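Local coordinates for protein mandelate racemase/muconate lactonizing enzyme/Enolase superfamily (Rhodobacter sphaeroides, PDB 2HZG) that belongs to the enolase superfamily, pairing an N-terminal domain of that family with a TIM-barrel-like C-terminal domain that holds a sodium ion, at residues A[272-277]-A[288-293]; A[282-287]-A[315-320]. One frame throughout, in Å; residues are numbered along the deposited sequence.

Contact 1 (A[272-277]-A[288-293])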
# COMPACT_ATOMS: atom_id res chain seq x y z
N GLY A 272 8.02 -1.37 -21.26
CA GLY A 272 7.79 -0.56 -22.44
C GLY A 272 6.51 0.25 -22.40
O GLY A 272 6.37 1.20 -23.17
N PHE A 273 5.59 -0.12 -21.51
CA PHE A 273 4.29 0.56 -21.38
C PHE A 273 3.99 0.76 -19.91
O PHE A 273 3.99 -0.20 -19.15
CB PHE A 273 3.14 -0.27 -22.03
CG PHE A 273 3.32 -0.52 -23.51
CD1 PHE A 273 2.74 0.33 -24.45
CD2 PHE A 273 4.10 -1.59 -23.96
CE1 PHE A 273 2.92 0.11 -25.83
CE2 PHE A 273 4.30 -1.82 -25.33
CZ PHE A 273 3.71 -0.97 -26.27
N ILE A 274 3.73 2.00 -19.52
CA ILE A 274 3.27 2.30 -18.16
C ILE A 274 1.75 2.52 -18.22
O ILE A 274 1.25 3.23 -19.10
CB ILE A 274 4.05 3.50 -17.52
CG1 ILE A 274 3.66 3.71 -16.04
CG2 ILE A 274 3.82 4.82 -18.31
CD1 ILE A 274 4.26 2.69 -15.05
N GLN A 275 1.04 1.86 -17.32
CA GLN A 275 -0.41 1.80 -17.37
C GLN A 275 -0.94 2.24 -16.03
O GLN A 275 -0.64 1.63 -15.00
CB GLN A 275 -0.90 0.39 -17.71
CG GLN A 275 -0.23 -0.21 -18.95
CD GLN A 275 -0.49 -1.69 -19.10
OE1 GLN A 275 -0.19 -2.49 -18.20
NE2 GLN A 275 -1.04 -2.08 -20.25
N ILE A 276 -1.75 3.29 -16.05
CA ILE A 276 -2.11 3.95 -14.80
C ILE A 276 -3.62 4.02 -14.62
O ILE A 276 -4.35 4.41 -15.52
CB ILE A 276 -1.50 5.37 -14.70
CG1 ILE A 276 0.04 5.32 -14.80
CG2 ILE A 276 -2.04 6.12 -13.46
CD1 ILE A 276 0.74 4.61 -13.65
N ASP A 277 -4.05 3.63 -13.43
CA ASP A 277 -5.43 3.73 -13.03
C ASP A 277 -5.60 4.97 -12.14
O ASP A 277 -5.10 4.99 -11.02
CB ASP A 277 -5.86 2.47 -12.28
CG ASP A 277 -7.36 2.33 -12.21
OD1 ASP A 277 -8.02 3.28 -11.78
OD2 ASP A 277 -7.90 1.27 -12.57
N LYS A 288 -1.06 12.36 -14.11
CA LYS A 288 -0.43 13.35 -14.98
C LYS A 288 1.08 13.46 -14.68
O LYS A 288 1.90 13.61 -15.58
CB LYS A 288 -1.12 14.71 -14.78
CG LYS A 288 -0.50 15.88 -15.52
CD LYS A 288 -0.60 15.75 -17.04
CE LYS A 288 -0.24 17.11 -17.73
NZ LYS A 288 1.07 17.64 -17.23
N ARG A 289 1.42 13.40 -13.40
CA ARG A 289 2.82 13.39 -12.99
C ARG A 289 3.55 12.18 -13.62
O ARG A 289 4.63 12.34 -14.16
CB ARG A 289 2.93 13.39 -11.47
CG ARG A 289 4.31 13.67 -10.96
CD ARG A 289 4.35 13.64 -9.46
NE ARG A 289 5.73 13.69 -8.98
CZ ARG A 289 6.10 13.39 -7.75
NH1 ARG A 289 5.18 13.02 -6.85
NH2 ARG A 289 7.38 13.46 -7.43
N VAL A 290 2.91 11.01 -13.62
CA VAL A 290 3.47 9.82 -14.32
C VAL A 290 3.61 10.05 -15.83
O VAL A 290 4.66 9.75 -16.42
CB VAL A 290 2.63 8.52 -14.06
CG1 VAL A 290 3.23 7.31 -14.84
CG2 VAL A 290 2.56 8.22 -12.59
N ALA A 291 2.56 10.59 -16.45
CA ALA A 291 2.59 10.87 -17.88
C ALA A 291 3.75 11.79 -18.30
O ALA A 291 4.44 11.51 -19.29
CB ALA A 291 1.23 11.43 -18.36
N ASP A 292 3.97 12.87 -17.53
CA ASP A 292 5.14 13.75 -17.72
C ASP A 292 6.45 12.94 -17.60
O ASP A 292 7.36 13.07 -18.43
CB ASP A 292 5.17 14.87 -16.67
CG ASP A 292 3.98 15.85 -16.75
OD1 ASP A 292 3.19 15.83 -17.72
OD2 ASP A 292 3.83 16.66 -15.81
N ALA A 293 6.53 12.09 -16.56
CA ALA A 293 7.73 11.29 -16.33
C ALA A 293 7.93 10.25 -17.44
O ALA A 293 9.05 10.01 -17.88
CB ALA A 293 7.71 10.64 -14.93
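I276 and V290 have the nearest CA atoms across the contact between strand 273-276 and helix 284-297, 8.1 Å apart. The case illustrates how a strand of the TIM-like (beta/alpha) barrel in an enolase-superfamily C-terminal domain is covered by a helix lying over its outward-facing side chains, here with one valine set against two isoleucines. I274 and I276, two residues apart on an extended backbone, both send CB toward the helix, and V290 answers with its CB directed at the strand. Its methyl CG1, carried anti to the backbone N (chi1 179°), serves both partners, at 3.8 Å from I274 CG1 and again 3.8 Å from I276 CG1. The two isoleucines meet it differently. I274 passes obliquely across the valine, touching with its CG1 methylene. I276 comes tip to tip, since a chi1 of -59° places CG1 anti to the carbonyl carbon and lets CD1 continue to 3.9 Å from V290 CG1 and 4.2 Å from V290 CG2. The valine fork thus receives the end of I276. The contact is wholly apolar and buried. Away from the strand, K288 NZ makes a salt bridge to D292 OD1 at 2.8 Å, on the carboxylate's syn side, one turn along, and K288 also has a cation-pi contact with Y128.

Q275 points away from the helix, and its NE2 makes a weak hydrogen bond to OE1 of E227, a ligand of the sodium ion. F259, A262 and M266 of helix 259-268 add to the apolar layer; Y301 joins it from strand 300-303, while strand 249-252 pairs with 273-276 on its other edge.

Contact 2 (A[282-287]-A[315-320])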
# COMPACT_ATOMS: atom_id res chain seq x y z
N GLY A 282 -4.36 7.91 -6.79
CA GLY A 282 -4.59 9.20 -6.14
C GLY A 282 -5.24 10.24 -7.05
O GLY A 282 -5.26 11.43 -6.72
N GLY A 283 -5.76 9.79 -8.20
CA GLY A 283 -6.49 10.66 -9.10
C GLY A 283 -5.66 11.19 -10.26
O GLY A 283 -4.66 10.58 -10.65
N LEU A 284 -6.09 12.32 -10.80
CA LEU A 284 -5.53 12.85 -12.05
C LEU A 284 -4.14 13.43 -11.86
O LEU A 284 -3.29 13.30 -12.74
CB LEU A 284 -6.46 13.92 -12.65
CG LEU A 284 -7.67 13.47 -13.51
CD1 LEU A 284 -8.44 12.29 -12.96
CD2 LEU A 284 -8.62 14.63 -13.86
N GLY A 285 -3.94 14.09 -10.73
CA GLY A 285 -2.65 14.72 -10.43
C GLY A 285 -1.47 13.77 -10.53
O GLY A 285 -0.56 14.02 -11.32
N PRO A 286 -1.44 12.72 -9.69
CA PRO A 286 -0.33 11.74 -9.74
C PRO A 286 -0.22 11.07 -11.10
O PRO A 286 0.89 10.85 -11.58
CB PRO A 286 -0.70 10.72 -8.66
CG PRO A 286 -1.56 11.51 -7.71
CD PRO A 286 -2.37 12.41 -8.59
N ALA A 287 -1.36 10.78 -11.73
CA ALA A 287 -1.37 10.18 -13.05
C ALA A 287 -0.71 11.07 -14.11
O ALA A 287 0.09 10.60 -14.91
CB ALA A 287 -2.80 9.84 -13.45
N SER A 315 -9.29 8.28 -16.45
CA SER A 315 -7.99 7.70 -16.77
C SER A 315 -7.47 8.10 -18.16
O SER A 315 -6.31 7.90 -18.45
CB SER A 315 -7.98 6.19 -16.54
OG SER A 315 -7.94 5.87 -15.12
N LEU A 316 -8.33 8.69 -18.99
CA LEU A 316 -7.90 9.29 -20.26
C LEU A 316 -7.35 10.70 -20.05
O LEU A 316 -6.45 11.13 -20.78
CB LEU A 316 -9.05 9.34 -21.27
CG LEU A 316 -9.58 8.00 -21.79
CD1 LEU A 316 -10.73 8.19 -22.78
CD2 LEU A 316 -8.45 7.26 -22.45
N GLN A 317 -7.87 11.42 -19.05
CA GLN A 317 -7.45 12.81 -18.81
C GLN A 317 -5.92 12.99 -18.78
O GLN A 317 -5.40 13.88 -19.45
CB GLN A 317 -8.06 13.40 -17.52
CG GLN A 317 -9.60 13.32 -17.38
CD GLN A 317 -10.35 14.14 -18.43
OE1 GLN A 317 -9.84 15.15 -18.95
NE2 GLN A 317 -11.56 13.70 -18.74
N PRO A 318 -5.17 12.15 -18.03
CA PRO A 318 -3.73 12.41 -17.89
C PRO A 318 -2.87 12.29 -19.15
O PRO A 318 -1.70 12.70 -19.13
CB PRO A 318 -3.29 11.35 -16.87
CG PRO A 318 -4.57 10.95 -16.17
CD PRO A 318 -5.56 10.95 -17.26
N PHE A 319 -3.41 11.72 -20.22
CA PHE A 319 -2.66 11.66 -21.47
C PHE A 319 -3.45 12.18 -22.66
O PHE A 319 -3.09 11.93 -23.81
CB PHE A 319 -1.99 10.27 -21.71
CG PHE A 319 -2.94 9.12 -22.12
CD1 PHE A 319 -2.72 8.41 -23.31
CD2 PHE A 319 -3.98 8.68 -21.28
CE1 PHE A 319 -3.51 7.33 -23.68
CE2 PHE A 319 -4.80 7.62 -21.64
CZ PHE A 319 -4.56 6.92 -22.85
N ALA A 320 -4.51 12.95 -22.37
CA ALA A 320 -5.37 13.53 -23.41
C ALA A 320 -4.56 14.34 -24.42
O ALA A 320 -4.77 14.25 -25.62
CB ALA A 320 -6.45 14.42 -22.77
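A287 CB rests on the ring of P318, meeting CG at 3.4 Å, tighter than usual van der Waals contact for two carbons. It is a compact example of how successive outer helices of a TIM-like barrel can come together: the first turn of helix 284-297 packs on segment 315-320, which lies on helix 309-316, the helix that comes after strand 300-303. Both CB atoms point into the contact, and the small alanine lets the backbones close to 5.8 Å between the CA atoms of A287 and P318.

One turn earlier L284 lies obliquely across the aliphatic part of Q317. Its CD2 methyl sits 3.9 Å from both Q317 CB and Q317 CG, with L284 CG 4.0 Å from Q317 CB. A bend at chi2 (-65°) turns the remainder of the glutamine away from the leucine, so that its apolar root does the packing while NE2 hydrogen-bonds to S313 OG. A122, from helix 122-125, touches both L284 and Q317.

The start of helix 284-297 is anchored separately. G282 and G283 have positive phi values, a geometry that glycine tolerates readily, and G283 takes the N-cap position. Beyond it the carboxylate of E107, from helix 99-118, accepts the backbone N-H groups of L284 and G285, one on each oxygen.

On the facing segment the chain turns tightly past P318: F319 N bonds to L316 O at 3.1 Å, and A320 N bonds to Q317 O. The P318 carbonyl oxygen is held by the Y128 hydroxyl. Next to CG in the proline ring, P318 CB lies 3.8 Å from both A287 CB and A287 C.

Overall arrangement
Following the chain from the N terminus, strand 273-276 comes first, then short helix 278-281 and long helix 284-297, which carries one segment of each contact. Contact 1 closes the shorter loop, ten residues long, folding the helix back on the strand. Contact 2 spans 27 residues, including strand 300-303, and joins the beginning of the same helix to segment 315-320. Because the segments alternate in sequence, the two loops cross rather than nest. The centres of the two contacts lie about 9 Å apart and they touch directly: I276 CG2 meets A287 CB at 3.8 Å. Together they tie one barrel strand to two consecutive helices of the outer layer, through residues that are all buried.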